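Local coordinates for fiber protein (Human adenovirus 16, PDB 3CNC) that forms the receptor-binding knob at the end of the viral fiber and probably attaches the virus to CD46 on host cells, at residues A[138-143]-A[174-179]. Numbering follows the deposited sequence.
Sequences PFITYA and LNRRML
Phe139 lies between Asn175 and Met178, one on each face of its ring, and this sandwich is the tight part of a contact between two loops of the fiber knob. CE of Met178 sits over the middle of one face, 3.6 Å from the ring centroid; the bend of the thioether at chi3 (-101°) brings the methyl in over the ring, with SD standing farther off above the same face in a Met-aromatic contact. On the opposite face CB of Asn175 makes a second CH-pi contact, displaced toward the rim, and comes within 3.5 Å of Phe139 CZ. The Asn175 amide continues past the CZ-CE1 side of the ring, tilted 29° from its plane, while OD1 accepts a bond from the backbone N of Ala186 and ND2 donates to the carbonyls of Pro132 and Tyr137. These bonds probably restrict rotation of the amide and so help hold CB against the ring. Beside the sandwich, the backbones are joined by a single hydrogen bond, Ile140 N to Arg176 O, 2.9 Å and nearly straight at 164°.

Beyond this bond the contact opens toward solvent. Ile140, extended at chi2, reaches out with CD1 to lie over one face of the Arg177 guanidinium and obliquely beside Arg176 NE, 3.7 Å away, both van der Waals contacts. Segment 138-143 lies in the loop leading to strand 151-159, and segment 174-179 runs from the end of strand 165-174 into the loop before strand 185-194, so the contact joins two connecting loops at the surface of the knob. Its chemistry, mostly apolar and CH-pi with one backbone bond across the segments and charged arginine ends on the more exposed side, suggests that cohesion comes mainly from covering the aromatic ring.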
ATOM      1  N   PRO A 138     -21.407   3.656   1.023  1.00 45.98           N
ATOM      2  CA  PRO A 138     -22.695   4.312   0.763  1.00 45.98           C
ATOM      3  C   PRO A 138     -22.741   5.799   1.061  1.00 45.98           C
ATOM      4  O   PRO A 138     -21.891   6.333   1.768  1.00 45.98           O
ATOM      5  CB  PRO A 138     -23.681   3.551   1.667  1.00 50.74           C
ATOM      6  CG  PRO A 138     -22.893   2.347   2.196  1.00 50.74           C
ATOM      7  CD  PRO A 138     -21.476   2.866   2.263  1.00 50.74           C
ATOM      8  N   PHE A 139     -23.751   6.458   0.504  1.00 50.13           N
ATOM      9  CA  PHE A 139     -23.966   7.870   0.751  1.00 50.13           C
ATOM     10  C   PHE A 139     -24.853   8.023   1.993  1.00 50.13           C
ATOM     11  O   PHE A 139     -25.652   7.127   2.314  1.00 50.13           O
ATOM     12  CB  PHE A 139     -24.647   8.530  -0.449  1.00 52.42           C
ATOM     13  CG  PHE A 139     -23.702   8.870  -1.575  1.00 52.42           C
ATOM     14  CD1 PHE A 139     -23.536   8.003  -2.652  1.00 52.42           C
ATOM     15  CD2 PHE A 139     -22.990  10.071  -1.561  1.00 52.42           C
ATOM     16  CE1 PHE A 139     -22.677   8.329  -3.702  1.00 52.42           C
ATOM     17  CE2 PHE A 139     -22.130  10.405  -2.606  1.00 52.42           C
ATOM     18  CZ  PHE A 139     -21.973   9.533  -3.680  1.00 52.42           C
ATOM     19  N   ILE A 140     -24.692   9.141   2.699  1.00 57.09           N
ATOM     20  CA  ILE A 140     -25.503   9.424   3.887  1.00 57.09           C
ATOM     21  C   ILE A 140     -26.968   9.486   3.473  1.00 57.09           C
ATOM     22  O   ILE A 140     -27.325  10.207   2.536  1.00 57.09           O
ATOM     23  CB  ILE A 140     -25.140  10.775   4.501  1.00 64.14           C
ATOM     24  CG1 ILE A 140     -23.767  10.691   5.159  1.00 64.14           C
ATOM     25  CG2 ILE A 140     -26.222  11.198   5.488  1.00 64.14           C
ATOM     26  CD1 ILE A 140     -23.253  12.020   5.624  1.00 64.14           C
ATOM     27  N   THR A 141     -27.815   8.746   4.179  1.00 64.97           N
ATOM     28  CA  THR A 141     -29.234   8.708   3.857  1.00 64.97           C
ATOM     29  C   THR A 141     -30.131   9.369   4.912  1.00 64.97           C
ATOM     30  O   THR A 141     -31.250   9.806   4.607  1.00 64.97           O
ATOM     31  CB  THR A 141     -29.687   7.253   3.622  1.00 75.09           C
ATOM     32  OG1 THR A 141     -31.030   7.247   3.142  1.00 75.09           O
ATOM     33  CG2 THR A 141     -29.618   6.453   4.902  1.00 75.09           C
ATOM     34  N   TYR A 142     -29.658   9.435   6.153  1.00 76.24           N
ATOM     35  CA  TYR A 142     -30.443  10.079   7.196  1.00 76.24           C
ATOM     36  C   TYR A 142     -29.614  11.024   8.065  1.00 76.24           C
ATOM     37  O   TYR A 142     -28.385  10.927   8.134  1.00 76.24           O
ATOM     38  CB  TYR A 142     -31.181   9.047   8.068  1.00 62.50           C
ATOM     39  CG  TYR A 142     -30.313   7.996   8.722  1.00 62.50           C
ATOM     40  CD1 TYR A 142     -29.966   6.834   8.043  1.00 62.50           C
ATOM     41  CD2 TYR A 142     -29.847   8.161  10.026  1.00 62.50           C
ATOM     42  CE1 TYR A 142     -29.182   5.862   8.634  1.00 62.50           C
ATOM     43  CE2 TYR A 142     -29.058   7.188  10.629  1.00 62.50           C
ATOM     44  CZ  TYR A 142     -28.729   6.040   9.924  1.00 62.50           C
ATOM     45  OH  TYR A 142     -27.940   5.069  10.501  1.00 62.50           O
ATOM     46  N   ALA A 143     -30.319  11.941   8.719  1.00 84.57           N
ATOM     47  CA  ALA A 143     -29.741  12.977   9.569  1.00 84.57           C
ATOM     48  C   ALA A 143     -28.520  12.659  10.431  1.00 84.57           C
ATOM     49  O   ALA A 143     -27.504  13.349  10.344  1.00 84.57           O
ATOM     50  CB  ALA A 143     -30.838  13.570  10.448  1.00 74.77           C
ATOM     51  N   LEU A 174     -14.794   8.434   0.839  1.00 42.62           N
ATOM     52  CA  LEU A 174     -15.394   7.905  -0.384  1.00 42.62           C
ATOM     53  C   LEU A 174     -16.926   8.013  -0.316  1.00 42.62           C
ATOM     54  O   LEU A 174     -17.531   7.585   0.665  1.00 42.62           O
ATOM     55  CB  LEU A 174     -14.975   6.443  -0.590  1.00 44.91           C
ATOM     56  CG  LEU A 174     -13.468   6.117  -0.595  1.00 44.91           C
ATOM     57  CD1 LEU A 174     -13.252   4.619  -0.658  1.00 44.91           C
ATOM     58  CD2 LEU A 174     -12.793   6.783  -1.773  1.00 44.91           C
ATOM     59  N   ASN A 175     -17.529   8.596  -1.350  1.00 63.39           N
ATOM     60  CA  ASN A 175     -18.978   8.747  -1.435  1.00 63.39           C
ATOM     61  C   ASN A 175     -19.711   8.981  -0.129  1.00 63.39           C
ATOM     62  O   ASN A 175     -20.602   8.195   0.183  1.00 63.39           O
ATOM     63  CB  ASN A 175     -19.651   7.491  -1.992  1.00 47.59           C
ATOM     64  CG  ASN A 175     -19.096   7.042  -3.295  1.00 47.59           C
ATOM     65  OD1 ASN A 175     -18.762   7.851  -4.153  1.00 47.59           O
ATOM     66  ND2 ASN A 175     -19.031   5.726  -3.475  1.00 47.59           N
ATOM     67  N   ARG A 176     -19.417   9.992   0.664  1.00 62.18           N
ATOM     68  CA  ARG A 176     -20.239  10.043   1.867  1.00 62.18           C
ATOM     69  C   ARG A 176     -21.348  11.078   1.758  1.00 62.18           C
ATOM     70  O   ARG A 176     -22.441  10.896   2.302  1.00 62.18           O
ATOM     71  CB  ARG A 176     -19.402  10.288   3.116  1.00 66.75           C
ATOM     72  CG  ARG A 176     -19.952   9.511   4.288  1.00 66.75           C
ATOM     73  CD  ARG A 176     -19.325   9.889   5.606  1.00 66.75           C
ATOM     74  NE  ARG A 176     -19.698  11.233   6.014  1.00 66.75           N
ATOM     75  CZ  ARG A 176     -19.721  11.636   7.276  1.00 66.75           C
ATOM     76  NH1 ARG A 176     -19.398  10.790   8.242  1.00 66.75           N
ATOM     77  NH2 ARG A 176     -20.060  12.881   7.570  1.00 66.75           N
ATOM     78  N   ARG A 177     -21.069  12.156   1.032  1.00 55.94           N
ATOM     79  CA  ARG A 177     -22.047  13.206   0.838  1.00 55.94           C
ATOM     80  C   ARG A 177     -22.127  13.598  -0.622  1.00 55.94           C
ATOM     81  O   ARG A 177     -21.112  13.660  -1.320  1.00 55.94           O
ATOM     82  CB  ARG A 177     -21.683  14.467   1.639  1.00 82.55           C
ATOM     83  CG  ARG A 177     -21.731  14.351   3.153  1.00 82.55           C
ATOM     84  CD  ARG A 177     -21.542  15.737   3.781  1.00 82.55           C
ATOM     85  NE  ARG A 177     -21.204  15.697   5.206  1.00 82.55           N
ATOM     86  CZ  ARG A 177     -22.051  15.385   6.188  1.00 82.55           C
ATOM     87  NH1 ARG A 177     -23.315  15.078   5.915  1.00 82.55           N
ATOM     88  NH2 ARG A 177     -21.630  15.381   7.452  1.00 82.55           N
ATOM     89  N   MET A 178     -23.342  13.840  -1.093  1.00 51.59           N
ATOM     90  CA  MET A 178     -23.516  14.320  -2.450  1.00 51.59           C
ATOM     91  C   MET A 178     -23.694  15.826  -2.262  1.00 51.59           C
ATOM     92  O   MET A 178     -24.152  16.272  -1.201  1.00 51.59           O
ATOM     93  CB  MET A 178     -24.730  13.690  -3.112  1.00 85.45           C
ATOM     94  CG  MET A 178     -24.335  12.625  -4.094  1.00 85.45           C
ATOM     95  SD  MET A 178     -25.757  11.956  -4.921  1.00 85.45           S
ATOM     96  CE  MET A 178     -25.987  10.400  -4.016  1.00 85.45           C
ATOM     97  N   LEU A 179     -23.321  16.606  -3.270  1.00 62.76           N
ATOM     98  CA  LEU A 179     -23.396  18.053  -3.159  1.00 62.76           C
ATOM     99  C   LEU A 179     -24.359  18.731  -4.141  1.00 62.76           C
ATOM    100  O   LEU A 179     -24.726  19.894  -3.948  1.00 62.76           O
ATOM    101  CB  LEU A 179     -21.981  18.628  -3.310  1.00 56.33           C
ATOM    102  CG  LEU A 179     -20.903  17.939  -2.451  1.00 56.33           C
ATOM    103  CD1 LEU A 179     -19.531  18.457  -2.849  1.00 56.33           C
ATOM    104  CD2 LEU A 179     -21.162  18.174  -0.965  1.00 56.33           C
TER